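Local coordinates for phosphoribosyl-AMP cyclohydrolase (Medicago truncatula, PDB 7BGN), which probably catalyses two successive steps of histidine biosynthesis, hydrolysing phosphoribosyl-ATP to phosphoribosyl-AMP and diphosphate and then opening the adenine ring of the product, at residues P149-R154 with L194-V199; A23-T28 with L89-G94; Q137-V142 with R154-D159. All blocks are in the same frame, centred on the assembly; numbering follows the deposited sequence.

Contact 1: P149-R154 with L194-V199; sequences PSWTKR and LYHAMV. With AMP (adenosine monophosphate), chain P.
Trp151 lays the five-membered edge of its indole against the rim of the Tyr195 ring, with Trp151 CD1 3.6 Å from Tyr195 CE2. The two planes are tilted by only 22°, yet neither ring sits over the other's face. Carrying CG anti to the backbone N (chi1 175°) swings the indole out from the start of helix 151-156 to helix 183-203, where NE1 points at His196 and gives NE2 a weak hydrogen bond of 3.3 Å. His196 stands steeply to the indole, receiving this bond near the indole plane, while its ND1 is bonded to the Asp192 carbonyl one turn earlier. The Tyr195 ring of this aromatic cluster is sandwiched: AMP C4 lies 3.5 Å above one face, toward the rim, and Val199 CG2 lies over the opposite face. Thr152 OG1 lies at the ring's edge next to Tyr195 OH, at a modelled separation too short to be trusted in detail and with the donor undecided. The site is a clear example of a phosphate held at a helix N-terminus, set within the all-helical pyrophosphohydrolase part, of the MazG clan. Trp151 N reaches AMP O3P and Thr152 N reaches AMP O2P, each at 2.8 Å, and the helix dipole probably adds to the pull on the anion. Ser150, the N-cap, accepts from Lys153 N through OG at 3.0 Å and also makes a weak bond to AMP O2P. With an alanine here in place of Trp151, His196 NE2 would lose its indole donor, and the Tyr195 ring would probably be freer to shift beneath the adenine for want of its rim neighbour. Arg218 of the second subunit adds a further hydrogen bond to AMP, bringing the dimer partner into the site.

Contact 2: A23-T28 with L89-G94; sequences AQNVDT and LGKPDG
Gln24 and Leu89 run side by side and point the same way. Leu89 CD1 lies alongside the extended glutamine chain, 3.6 Å from Gln24 CB and 3.5 Å from Gln24 OE1, and the amide NE2 is bonded to the Gly29 carbonyl. Lys91 and Asp27 instead meet at about a right angle. The lysine chain turns about its CB-CG bond (chi2 76°), passes Val26 CG1, and brings NZ to Asp27 OD2 in a salt bridge of 2.5 Å, using the carboxylate's anti lone pair. Beneath these side chains lies a parallel strand pair of the mixed sheet in the cyclohydrolase half, in which Gly90 bonds to the residues flanking Asn25: its N gives to Gln24 O at 3.0 Å and its O accepts from Val26 N at 2.8 Å. The strand segments cross at 67°, and past the Val26 bond the chain turns away from the strand through an Asx turn. Asn25 OD1 accepts there from Asp27 N and Thr28 N, which approach from opposite faces of the amide plane, while the Asn25 side chain crosses that of Pro92 at about a right angle, with Asn25 ND2 3.5 Å from Pro92 CD. Lys91 NZ and Asn25 ND2 both reach Glu209 on helix 208-217, and Asp27 OD1 pairs with Arg216 of its own chain and hydrogen-bonds Ser127 of the second subunit.

Contact 3: Q137-V142 with R154-D159; sequences QRKAEV and RLLLND. With AMP (adenosine monophosphate), chain P.
Leu156 turns CG away from its carbonyl carbon (chi1 -65°) and extends beyond it (chi2 158°), which drives CD1 into the last turns of helix 127-141. There the methyl touches backbone more than side chain: Leu156 CD1 rests 3.6 Å from Lys139 CA and 4.0 Å from Arg138 C. Val142 CG1 stands anti to its backbone N (chi1 153°), which places it before Leu157, and it meets Leu157 CD2 tip to tip at 3.8 Å. Val142 CG2 meanwhile approaches Leu156 CD1 more loosely, at 4.4 Å. The short helix 151-156 is thus wedged between two others in the pyrophosphohydrolase part, since Leu156 also packs on Val199 of helix 183-203. Lys139 contributes only the base of its chain, Lys139 CB lying 3.9 Å from Leu156 CD1; beyond that the extended chain leads off to the carbonyl of Ala202. Arg138 lends the contact little beyond its backbone carbon and CB. Its chain bends in mid-course and carries the guanidinium off toward the AMP phosphate, which lies near the guanidinium plane. The modelled separation there is too short to be trusted, although Arg138 is seen as an AMP-binding residue. A long ion pair with Glu141, Arg138 NE to Glu141 OE1 at 3.7 Å, may help steer the group. No hydrogen bond or salt bridge joins the two segments, and their spacing rests on van der Waals contacts of methyls with backbone and side-chain carbons, which carry no directional bond and so set distance more than orientation, at a contact where three of the five touching residues are exposed.

In the fold
Contact 2 comes first along the chain and closes before the others open; it ties strands 19-25 and 85-92 of the mixed sheet in the cyclohydrolase half. Contacts 1 and 3 belong to the helical pyrophosphohydrolase half, with centres about 28 and 29 Å from that of contact 2. Their own centres are about 7 Å apart, and their segments alternate in sequence: 137-142, 149-154, 154-159, 194-199. They share Arg154 and helix 151-156, which packs against helices 127-141 and 183-203, and both reach the same AMP. Contacts 1 and 2 each touch the second subunit, so the dimer partner completes part of the nucleotide site and also contacts the strand pair.

Contact 1: P149-R154 with L194-V199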
# COMPACT_ATOMS: atom_id res chain seq x y z
N PRO B 149 -20.81 3.67 -22.48
CA PRO B 149 -21.01 5.08 -22.13
C PRO B 149 -20.27 5.48 -20.86
O PRO B 149 -20.89 5.53 -19.79
CB PRO B 149 -22.52 5.17 -21.92
CG PRO B 149 -22.93 3.79 -21.52
CD PRO B 149 -22.02 2.86 -22.27
N SER B 150 -18.98 5.76 -20.96
CA SER B 150 -18.18 6.04 -19.77
C SER B 150 -17.23 7.19 -20.05
O SER B 150 -16.72 7.33 -21.17
CB SER B 150 -17.37 4.83 -19.33
OG SER B 150 -16.07 4.88 -19.91
N TRP B 151 -16.95 7.97 -19.01
CA TRP B 151 -16.07 9.12 -19.13
C TRP B 151 -14.63 8.71 -19.38
O TRP B 151 -13.88 9.46 -20.03
CB TRP B 151 -16.20 9.99 -17.88
CG TRP B 151 -15.27 11.16 -17.81
CD1 TRP B 151 -14.27 11.34 -16.90
CD2 TRP B 151 -15.22 12.29 -18.69
NE1 TRP B 151 -13.62 12.53 -17.15
CE2 TRP B 151 -14.18 13.13 -18.24
CE3 TRP B 151 -15.96 12.68 -19.82
CZ2 TRP B 151 -13.86 14.33 -18.87
CZ3 TRP B 151 -15.64 13.87 -20.44
CH2 TRP B 151 -14.60 14.68 -19.97
N THR B 152 -14.20 7.56 -18.87
CA THR B 152 -12.84 7.10 -19.13
C THR B 152 -12.64 6.71 -20.59
O THR B 152 -11.63 7.09 -21.20
CB THR B 152 -12.51 5.92 -18.24
OG1 THR B 152 -12.72 6.32 -16.89
CG2 THR B 152 -11.07 5.50 -18.42
N LYS B 153 -13.60 5.98 -21.18
CA LYS B 153 -13.45 5.58 -22.58
C LYS B 153 -13.42 6.79 -23.50
O LYS B 153 -12.75 6.78 -24.54
CB LYS B 153 -14.60 4.67 -23.02
CG LYS B 153 -14.67 3.33 -22.35
CD LYS B 153 -15.65 2.41 -23.05
CE LYS B 153 -15.87 1.14 -22.25
NZ LYS B 153 -16.90 0.25 -22.83
N ARG B 154 -14.14 7.84 -23.13
CA ARG B 154 -14.14 9.06 -23.92
C ARG B 154 -12.81 9.78 -23.84
O ARG B 154 -12.36 10.37 -24.84
CB ARG B 154 -15.26 9.94 -23.43
CG ARG B 154 -15.50 11.11 -24.25
CD ARG B 154 -16.70 11.69 -23.67
NE ARG B 154 -17.04 12.98 -24.21
CZ ARG B 154 -18.04 13.68 -23.73
NH1 ARG B 154 -18.33 14.87 -24.24
NH2 ARG B 154 -18.73 13.18 -22.72
N LEU B 194 -5.24 13.41 -10.31
CA LEU B 194 -4.79 12.02 -10.29
C LEU B 194 -5.56 11.17 -11.30
O LEU B 194 -4.96 10.36 -12.03
CB LEU B 194 -4.97 11.46 -8.89
CG LEU B 194 -3.71 11.35 -8.04
CD1 LEU B 194 -4.04 10.74 -6.68
CD2 LEU B 194 -2.65 10.55 -8.75
N TYR B 195 -6.89 11.33 -11.36
CA TYR B 195 -7.68 10.48 -12.24
C TYR B 195 -7.30 10.70 -13.69
O TYR B 195 -6.96 9.75 -14.41
CB TYR B 195 -9.17 10.77 -12.04
CG TYR B 195 -10.01 10.19 -13.15
CD1 TYR B 195 -10.28 8.83 -13.20
CD2 TYR B 195 -10.48 10.98 -14.19
CE1 TYR B 195 -11.04 8.28 -14.23
CE2 TYR B 195 -11.23 10.45 -15.22
CZ TYR B 195 -11.51 9.10 -15.24
OH TYR B 195 -12.26 8.58 -16.27
N HIS B 196 -7.34 11.95 -14.14
CA HIS B 196 -7.07 12.25 -15.54
C HIS B 196 -5.62 11.94 -15.90
O HIS B 196 -5.33 11.57 -17.04
CB HIS B 196 -7.42 13.70 -15.83
CG HIS B 196 -8.88 13.99 -15.73
ND1 HIS B 196 -9.48 14.38 -14.55
CD2 HIS B 196 -9.86 13.96 -16.66
CE1 HIS B 196 -10.78 14.56 -14.76
NE2 HIS B 196 -11.03 14.32 -16.03
N ALA B 197 -4.70 12.08 -14.94
CA ALA B 197 -3.32 11.69 -15.21
C ALA B 197 -3.21 10.18 -15.43
O ALA B 197 -2.44 9.73 -16.29
CB ALA B 197 -2.42 12.12 -14.06
N MET B 198 -3.97 9.40 -14.67
CA MET B 198 -3.89 7.95 -14.80
C MET B 198 -4.50 7.45 -16.10
O MET B 198 -4.11 6.38 -16.58
CB MET B 198 -4.55 7.28 -13.59
CG MET B 198 -3.66 7.41 -12.38
SD MET B 198 -4.44 7.07 -10.81
CE MET B 198 -4.56 5.29 -10.87
N VAL B 199 -5.43 8.20 -16.68
CA VAL B 199 -5.90 7.88 -18.03
C VAL B 199 -4.79 8.11 -19.04
O VAL B 199 -4.63 7.34 -20.00
CB VAL B 199 -7.18 8.69 -18.35
CG1 VAL B 199 -7.69 8.37 -19.74
CG2 VAL B 199 -8.26 8.39 -17.33
P AMP P . -16.54 6.00 -16.11
O1P AMP P . -17.41 4.76 -16.02
O2P AMP P . -15.40 5.81 -17.09
O3P AMP P . -17.35 7.26 -16.33
O5' AMP P . -15.89 6.13 -14.66
C5' AMP P . -15.26 5.02 -14.04
C4' AMP P . -14.56 5.39 -12.76
O4' AMP P . -13.63 6.48 -13.00
C3' AMP P . -15.46 5.93 -11.65
O3' AMP P . -16.14 4.92 -10.94
C2' AMP P . -14.50 6.74 -10.79
O2' AMP P . -13.80 5.89 -9.90
C1' AMP P . -13.50 7.25 -11.83
N9 AMP P . -13.70 8.68 -12.13
C8 AMP P . -14.44 9.23 -13.15
N7 AMP P . -14.42 10.54 -13.16
C5 AMP P . -13.60 10.88 -12.09
C6 AMP P . -13.18 12.12 -11.57
N6 AMP P . -13.54 13.29 -12.09
N1 AMP P . -12.38 12.10 -10.48
C2 AMP P . -12.02 10.91 -9.97
N3 AMP P . -12.35 9.69 -10.37
C4 AMP P . -13.15 9.74 -11.44

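Contact 2: A23-T28 with L89-G94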
# COMPACT_ATOMS: atom_id res chain seq x y z
N ALA B 23 5.36 -10.53 3.11
CA ALA B 23 6.08 -9.86 2.04
C ALA B 23 5.18 -8.79 1.44
O ALA B 23 4.07 -9.09 1.00
CB ALA B 23 6.54 -10.85 0.98
N GLN B 24 5.66 -7.55 1.42
CA GLN B 24 4.89 -6.41 0.94
C GLN B 24 5.70 -5.69 -0.14
O GLN B 24 6.92 -5.56 -0.03
CB GLN B 24 4.56 -5.44 2.09
CG GLN B 24 3.63 -4.30 1.72
CD GLN B 24 3.26 -3.40 2.91
OE1 GLN B 24 3.95 -3.36 3.94
NE2 GLN B 24 2.14 -2.69 2.78
N ASN B 25 5.01 -5.24 -1.18
CA ASN B 25 5.65 -4.52 -2.28
C ASN B 25 6.17 -3.17 -1.80
O ASN B 25 5.41 -2.35 -1.29
CB ASN B 25 4.65 -4.32 -3.41
CG ASN B 25 5.30 -3.84 -4.68
OD1 ASN B 25 5.73 -2.68 -4.78
ND2 ASN B 25 5.39 -4.73 -5.67
N VAL B 26 7.48 -2.95 -1.97
CA VAL B 26 8.11 -1.75 -1.42
C VAL B 26 7.56 -0.49 -2.08
O VAL B 26 7.52 0.57 -1.45
CB VAL B 26 9.64 -1.84 -1.57
CG1 VAL B 26 10.04 -1.91 -3.03
CG2 VAL B 26 10.32 -0.68 -0.87
N ASP B 27 7.09 -0.59 -3.32
CA ASP B 27 6.67 0.60 -4.05
C ASP B 27 5.18 0.89 -3.92
O ASP B 27 4.79 2.05 -3.90
CB ASP B 27 7.05 0.48 -5.52
CG ASP B 27 8.52 0.76 -5.77
OD1 ASP B 27 9.10 1.61 -5.04
OD2 ASP B 27 9.11 0.14 -6.67
N THR B 28 4.35 -0.15 -3.86
CA THR B 28 2.90 0.02 -3.84
C THR B 28 2.23 -0.34 -2.53
O THR B 28 1.18 0.23 -2.22
CB THR B 28 2.26 -0.82 -4.95
OG1 THR B 28 2.37 -2.21 -4.61
CG2 THR B 28 2.95 -0.57 -6.27
N LEU B 89 9.89 -6.01 3.26
CA LEU B 89 9.50 -4.95 2.33
C LEU B 89 10.41 -5.01 1.11
O LEU B 89 11.59 -4.66 1.19
CB LEU B 89 9.57 -3.59 3.02
CG LEU B 89 8.59 -2.56 2.51
CD1 LEU B 89 7.17 -3.08 2.64
CD2 LEU B 89 8.74 -1.24 3.27
N GLY B 90 9.88 -5.48 -0.01
CA GLY B 90 10.73 -5.79 -1.14
C GLY B 90 10.10 -5.57 -2.49
O GLY B 90 8.93 -5.20 -2.61
N LYS B 91 10.90 -5.79 -3.53
CA LYS B 91 10.48 -5.63 -4.91
C LYS B 91 10.56 -6.99 -5.61
O LYS B 91 11.66 -7.56 -5.71
CB LYS B 91 11.36 -4.61 -5.62
CG LYS B 91 10.94 -4.25 -7.02
CD LYS B 91 9.75 -3.33 -6.93
CE LYS B 91 9.38 -2.76 -8.26
NZ LYS B 91 8.26 -1.80 -8.06
N PRO B 92 9.44 -7.55 -6.08
CA PRO B 92 9.46 -8.91 -6.65
C PRO B 92 9.83 -8.94 -8.12
O PRO B 92 9.44 -8.07 -8.91
CB PRO B 92 8.01 -9.37 -6.44
CG PRO B 92 7.22 -8.11 -6.52
CD PRO B 92 8.08 -7.00 -5.98
N ASP B 93 10.59 -9.98 -8.50
CA ASP B 93 11.00 -10.16 -9.90
C ASP B 93 9.82 -10.46 -10.80
O ASP B 93 9.75 -9.96 -11.93
CB ASP B 93 12.01 -11.31 -10.03
CG ASP B 93 13.40 -10.89 -9.68
OD1 ASP B 93 13.63 -9.68 -9.48
OD2 ASP B 93 14.29 -11.78 -9.62
N GLY B 94 8.91 -11.31 -10.36
CA GLY B 94 7.75 -11.64 -11.14
C GLY B 94 6.54 -11.86 -10.27
O GLY B 94 6.49 -11.42 -9.11

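Contact 3: Q137-V142 with R154-D159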
# COMPACT_ATOMS: atom_id res chain seq x y z
N GLN B 137 -9.68 -1.54 -17.43
CA GLN B 137 -10.81 -2.24 -18.03
C GLN B 137 -11.50 -1.37 -19.06
O GLN B 137 -11.87 -1.84 -20.13
CB GLN B 137 -11.81 -2.69 -16.96
CG GLN B 137 -11.24 -3.59 -15.87
CD GLN B 137 -12.32 -4.15 -14.95
OE1 GLN B 137 -13.52 -4.06 -15.24
NE2 GLN B 137 -11.90 -4.76 -13.85
N ARG B 138 -11.63 -0.08 -18.77
CA ARG B 138 -12.23 0.82 -19.75
C ARG B 138 -11.38 0.90 -21.01
O ARG B 138 -11.93 1.01 -22.11
CB ARG B 138 -12.42 2.20 -19.12
CG ARG B 138 -13.30 2.18 -17.89
CD ARG B 138 -14.67 1.65 -18.24
NE ARG B 138 -15.27 0.87 -17.16
CZ ARG B 138 -15.99 1.40 -16.19
NH1 ARG B 138 -16.21 2.71 -16.16
NH2 ARG B 138 -16.51 0.62 -15.24
N LYS B 139 -10.06 0.81 -20.88
CA LYS B 139 -9.19 0.84 -22.05
C LYS B 139 -9.41 -0.38 -22.95
O LYS B 139 -9.40 -0.25 -24.18
CB LYS B 139 -7.74 0.93 -21.60
CG LYS B 139 -6.72 1.27 -22.66
CD LYS B 139 -5.32 1.00 -22.13
CE LYS B 139 -4.27 0.94 -23.22
NZ LYS B 139 -2.95 0.59 -22.62
N ALA B 140 -9.61 -1.56 -22.36
CA ALA B 140 -9.84 -2.75 -23.17
C ALA B 140 -11.24 -2.78 -23.78
O ALA B 140 -11.41 -3.21 -24.93
CB ALA B 140 -9.59 -4.01 -22.34
N GLU B 141 -12.25 -2.34 -23.03
CA GLU B 141 -13.63 -2.30 -23.51
C GLU B 141 -13.87 -1.22 -24.56
O GLU B 141 -14.94 -1.19 -25.17
CB GLU B 141 -14.59 -2.11 -22.33
CG GLU B 141 -14.56 -3.24 -21.30
CD GLU B 141 -15.18 -2.83 -19.97
OE1 GLU B 141 -15.57 -1.65 -19.83
OE2 GLU B 141 -15.26 -3.68 -19.06
N VAL B 142 -12.90 -0.33 -24.78
CA VAL B 142 -12.93 0.66 -25.84
C VAL B 142 -12.90 0.06 -27.26
O VAL B 142 -13.14 -1.13 -27.47
CB VAL B 142 -11.75 1.64 -25.67
CG1 VAL B 142 -11.34 2.23 -27.00
CG2 VAL B 142 -12.12 2.75 -24.74
N ARG B 154 -14.14 7.84 -23.13
CA ARG B 154 -14.14 9.06 -23.92
C ARG B 154 -12.81 9.78 -23.84
O ARG B 154 -12.36 10.37 -24.84
CB ARG B 154 -15.26 9.94 -23.43
CG ARG B 154 -15.50 11.11 -24.25
CD ARG B 154 -16.70 11.69 -23.67
NE ARG B 154 -17.04 12.98 -24.21
CZ ARG B 154 -18.04 13.68 -23.73
NH1 ARG B 154 -18.33 14.87 -24.24
NH2 ARG B 154 -18.73 13.18 -22.72
N LEU B 155 -12.16 9.75 -22.68
CA LEU B 155 -10.85 10.38 -22.55
C LEU B 155 -9.80 9.59 -23.31
O LEU B 155 -8.92 10.17 -23.96
CB LEU B 155 -10.46 10.49 -21.08
CG LEU B 155 -11.34 11.40 -20.24
CD1 LEU B 155 -11.03 11.23 -18.76
CD2 LEU B 155 -11.18 12.84 -20.67
N LEU B 156 -9.89 8.26 -23.25
CA LEU B 156 -8.98 7.40 -23.98
C LEU B 156 -9.16 7.55 -25.49
O LEU B 156 -8.27 7.15 -26.26
CB LEU B 156 -9.20 5.94 -23.55
CG LEU B 156 -8.83 5.63 -22.09
CD1 LEU B 156 -9.55 4.39 -21.62
CD2 LEU B 156 -7.35 5.47 -21.92
N LEU B 157 -10.30 8.07 -25.94
CA LEU B 157 -10.57 8.26 -27.36
C LEU B 157 -10.38 9.70 -27.83
O LEU B 157 -10.70 10.02 -28.97
CB LEU B 157 -11.98 7.78 -27.70
CG LEU B 157 -12.16 6.27 -27.64
CD1 LEU B 157 -13.60 5.88 -27.82
CD2 LEU B 157 -11.31 5.61 -28.70
N ASN B 158 -9.88 10.58 -26.97
CA ASN B 158 -9.63 11.98 -27.35
C ASN B 158 -8.39 12.44 -26.57
O ASN B 158 -8.50 12.81 -25.40
CB ASN B 158 -10.83 12.87 -27.07
CG ASN B 158 -10.72 14.23 -27.77
OD1 ASN B 158 -9.62 14.74 -28.00
ND2 ASN B 158 -11.86 14.84 -28.07
N ASP B 159 -7.23 12.41 -27.23
CA ASP B 159 -6.00 12.88 -26.59
C ASP B 159 -6.11 14.36 -26.24
O ASP B 159 -5.68 14.78 -25.16
CB ASP B 159 -4.79 12.65 -27.50
CG ASP B 159 -4.48 11.18 -27.70
OD1 ASP B 159 -5.14 10.34 -27.06
OD2 ASP B 159 -3.56 10.87 -28.50
P AMP P . -16.54 6.00 -16.11
O1P AMP P . -17.41 4.76 -16.02
O2P AMP P . -15.40 5.81 -17.09
O3P AMP P . -17.35 7.26 -16.33
O5' AMP P . -15.89 6.13 -14.66
C5' AMP P . -15.26 5.02 -14.04
C4' AMP P . -14.56 5.39 -12.76
O4' AMP P . -13.63 6.48 -13.00
C3' AMP P . -15.46 5.93 -11.65
O3' AMP P . -16.14 4.92 -10.94
C2' AMP P . -14.50 6.74 -10.79
O2' AMP P . -13.80 5.89 -9.90
C1' AMP P . -13.50 7.25 -11.83
N9 AMP P . -13.70 8.68 -12.13
C8 AMP P . -14.44 9.23 -13.15
N7 AMP P . -14.42 10.54 -13.16
C5 AMP P . -13.60 10.88 -12.09
C6 AMP P . -13.18 12.12 -11.57
N6 AMP P . -13.54 13.29 -12.09
N1 AMP P . -12.38 12.10 -10.48
C2 AMP P . -12.02 10.91 -9.97
N3 AMP P . -12.35 9.69 -10.37
C4 AMP P . -13.15 9.74 -11.44